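Local coordinates for protein phenolpthiocerol synthesis type-I polyketide synthase ppsA (Mycobacterium bovis, PDB 7AKC) that probably helps build the lipid core of phthiocerols and phenolphthiocerols by polyketide extension, this piece being its acyltransferase domain, at residues G130-A135 against S227-L232. Numbering follows the deposited sequence.
Sequences GLRVTA and SELADL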
ATOM      1  N   GLY A 130     -16.283   1.280  -0.017  1.00 72.32           N
ATOM      2  CA  GLY A 130     -14.879   1.590   0.218  1.00 71.31           C
ATOM      3  C   GLY A 130     -14.741   2.422   1.481  1.00 70.42           C
ATOM      4  O   GLY A 130     -13.931   2.108   2.352  1.00 68.90           O
ATOM      5  N   LEU A 131     -15.596   3.443   1.623  1.00 70.02           N
ATOM      6  CA  LEU A 131     -15.605   4.279   2.823  1.00 71.11           C
ATOM      7  C   LEU A 131     -15.995   3.482   4.060  1.00 70.03           C
ATOM      8  O   LEU A 131     -15.522   3.794   5.145  1.00 69.65           O
ATOM      9  CB  LEU A 131     -16.560   5.475   2.677  1.00 73.24           C
ATOM     10  CG  LEU A 131     -16.235   6.475   1.569  1.00 77.97           C
ATOM     11  CD1 LEU A 131     -17.244   7.576   1.524  1.00 80.69           C
ATOM     12  CD2 LEU A 131     -14.846   7.038   1.712  1.00 79.25           C
ATOM     13  N   ARG A 132     -16.833   2.453   3.905  1.00 68.61           N
ATOM     14  CA  ARG A 132     -17.263   1.612   5.011  1.00 67.18           C
ATOM     15  C   ARG A 132     -16.100   0.724   5.437  1.00 62.59           C
ATOM     16  O   ARG A 132     -15.840   0.605   6.635  1.00 62.20           O
ATOM     17  CB  ARG A 132     -18.449   0.752   4.599  1.00 71.21           C
ATOM     18  CG  ARG A 132     -19.142   0.081   5.779  1.00 78.13           C
ATOM     19  CD  ARG A 132     -19.759  -1.203   5.283  1.00 84.43           C
ATOM     20  NE  ARG A 132     -20.169  -2.092   6.369  1.00 90.17           N
ATOM     21  CZ  ARG A 132     -20.703  -3.296   6.180  1.00 94.31           C
ATOM     22  NH1 ARG A 132     -21.077  -4.033   7.217  1.00 94.63           N
ATOM     23  NH2 ARG A 132     -20.873  -3.770   4.948  1.00 94.10           N
ATOM     24  N   VAL A 133     -15.347   0.160   4.476  1.00 59.84           N
ATOM     25  CA  VAL A 133     -14.157  -0.625   4.825  1.00 56.97           C
ATOM     26  C   VAL A 133     -13.145   0.280   5.550  1.00 54.66           C
ATOM     27  O   VAL A 133     -12.652  -0.088   6.604  1.00 53.71           O
ATOM     28  CB  VAL A 133     -13.521  -1.312   3.589  1.00 56.76           C
ATOM     29  CG1 VAL A 133     -12.184  -1.949   3.950  1.00 55.65           C
ATOM     30  CG2 VAL A 133     -14.463  -2.355   3.021  1.00 57.53           C
ATOM     31  N   THR A 134     -12.954   1.504   5.035  1.00 53.20           N
ATOM     32  CA  THR A 134     -12.023   2.474   5.596  1.00 51.89           C
ATOM     33  C   THR A 134     -12.374   2.805   7.024  1.00 50.52           C
ATOM     34  O   THR A 134     -11.527   2.649   7.887  1.00 47.85           O
ATOM     35  CB  THR A 134     -11.944   3.739   4.717  1.00 52.69           C
ATOM     36  OG1 THR A 134     -11.594   3.344   3.384  1.00 52.36           O
ATOM     37  CG2 THR A 134     -10.898   4.717   5.238  1.00 52.45           C
ATOM     38  N   ALA A 135     -13.641   3.181   7.289  1.00 50.93           N
ATOM     39  CA  ALA A 135     -14.097   3.511   8.632  1.00 52.76           C
ATOM     40  C   ALA A 135     -14.066   2.310   9.570  1.00 52.79           C
ATOM     41  O   ALA A 135     -13.625   2.463  10.701  1.00 53.73           O
ATOM     42  CB  ALA A 135     -15.503   4.147   8.591  1.00 54.08           C
ATOM     43  N   SER A 227     -16.061 -10.137  10.810  1.00 59.89           N
ATOM     44  CA  SER A 227     -17.410 -10.024  11.353  1.00 62.46           C
ATOM     45  C   SER A 227     -18.149  -8.744  10.931  1.00 63.81           C
ATOM     46  O   SER A 227     -19.308  -8.823  10.513  1.00 63.51           O
ATOM     47  CB  SER A 227     -17.367 -10.101  12.878  1.00 65.47           C
ATOM     48  OG  SER A 227     -16.780 -11.308  13.335  1.00 69.24           O
ATOM     49  N   GLU A 228     -17.509  -7.568  11.078  1.00 64.56           N
ATOM     50  CA  GLU A 228     -18.121  -6.271  10.790  1.00 66.35           C
ATOM     51  C   GLU A 228     -18.313  -5.968   9.303  1.00 68.94           C
ATOM     52  O   GLU A 228     -19.126  -5.102   8.958  1.00 69.30           O
ATOM     53  CB  GLU A 228     -17.347  -5.138  11.473  1.00 67.64           C
ATOM     54  CG  GLU A 228     -17.344  -5.251  12.987  1.00 70.23           C
ATOM     55  CD  GLU A 228     -16.664  -4.105  13.713  1.00 74.34           C
ATOM     56  OE1 GLU A 228     -16.317  -4.274  14.905  1.00 74.96           O
ATOM     57  OE2 GLU A 228     -16.486  -3.034  13.092  1.00 76.22           O
ATOM     58  N   LEU A 229     -17.587  -6.679   8.433  1.00 70.43           N
ATOM     59  CA  LEU A 229     -17.700  -6.518   6.986  1.00 73.29           C
ATOM     60  C   LEU A 229     -18.303  -7.764   6.305  1.00 78.34           C
ATOM     61  O   LEU A 229     -18.192  -7.899   5.090  1.00 77.67           O
ATOM     62  CB  LEU A 229     -16.324  -6.207   6.379  1.00 72.07           C
ATOM     63  CG  LEU A 229     -15.653  -4.926   6.849  1.00 71.86           C
ATOM     64  CD1 LEU A 229     -14.156  -4.980   6.605  1.00 71.96           C
ATOM     65  CD2 LEU A 229     -16.229  -3.723   6.161  1.00 71.88           C
ATOM     66  N   ALA A 230     -18.968  -8.652   7.077  1.00 83.73           N
ATOM     67  CA  ALA A 230     -19.584  -9.882   6.554  1.00 86.69           C
ATOM     68  C   ALA A 230     -20.509  -9.688   5.362  1.00 88.81           C
ATOM     69  O   ALA A 230     -20.421 -10.457   4.396  1.00 89.16           O
ATOM     70  CB  ALA A 230     -20.311 -10.622   7.660  1.00 87.10           C
ATOM     71  N   ASP A 231     -21.334  -8.638   5.382  1.00 90.07           N
ATOM     72  CA  ASP A 231     -22.279  -8.415   4.289  1.00 91.96           C
ATOM     73  C   ASP A 231     -21.727  -7.614   3.111  1.00 91.42           C
ATOM     74  O   ASP A 231     -22.524  -7.136   2.304  1.00 92.69           O
ATOM     75  CB  ASP A 231     -23.588  -7.792   4.786  1.00 96.67           C
ATOM     76  CG  ASP A 231     -23.447  -6.401   5.366  1.00105.80           C
ATOM     77  OD1 ASP A 231     -22.335  -6.051   5.796  1.00107.64           O
ATOM     78  OD2 ASP A 231     -24.461  -5.665   5.397  1.00110.98           O
ATOM     79  N   LEU A 232     -20.392  -7.512   2.954  1.00 90.13           N
ATOM     80  CA  LEU A 232     -19.835  -6.820   1.788  1.00 89.18           C
ATOM     81  C   LEU A 232     -20.170  -7.598   0.542  1.00 90.70           C
ATOM     82  O   LEU A 232     -20.037  -8.820   0.545  1.00 91.89           O
ATOM     83  CB  LEU A 232     -18.302  -6.709   1.865  1.00 87.53           C
ATOM     84  CG  LEU A 232     -17.737  -5.439   2.454  1.00 87.75           C
ATOM     85  CD1 LEU A 232     -16.245  -5.399   2.228  1.00 87.48           C
ATOM     86  CD2 LEU A 232     -18.365  -4.188   1.861  1.00 87.51           C
TER
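Helix 127-141 faces the end of helix 222-228 and the type I turn L229-L232 that follows it, with V133 and L229 closest at 7.2 Å between CA atoms. R132 reaches over the turn: its CG lies anti to the backbone N (chi1 -167°) and the chain stays extended to NE, which carries the guanidinium to D231. NH1 and NH2 of R132 both donate to OD1 of D231, each at 2.8 Å, so the two N-H donors converge on one carboxylate oxygen and do not take one oxygen each. OD1 sits at the guanidinium edge, in its plane, while the carboxylate stands nearly perpendicular (88°); OD1 offers its syn lone pair to NH1, and NH2 approaches from above the carboxylate plane. L229 CD2 lies against one face of the guanidinium, near its border. On the buried side, V133 CG2 touches L232 CD1 at 3.6 Å and L229 CD2 at 3.9 Å, and W260 of helix 257-265 packs on both V133 and L232. The contact thus joins helix 127-141 to the turn that follows helix 222-228 in two layers, a buried aliphatic cluster and, toward the surface, a charge pair whose bent bonds share one acceptor, which probably draws negative charge onto OD1.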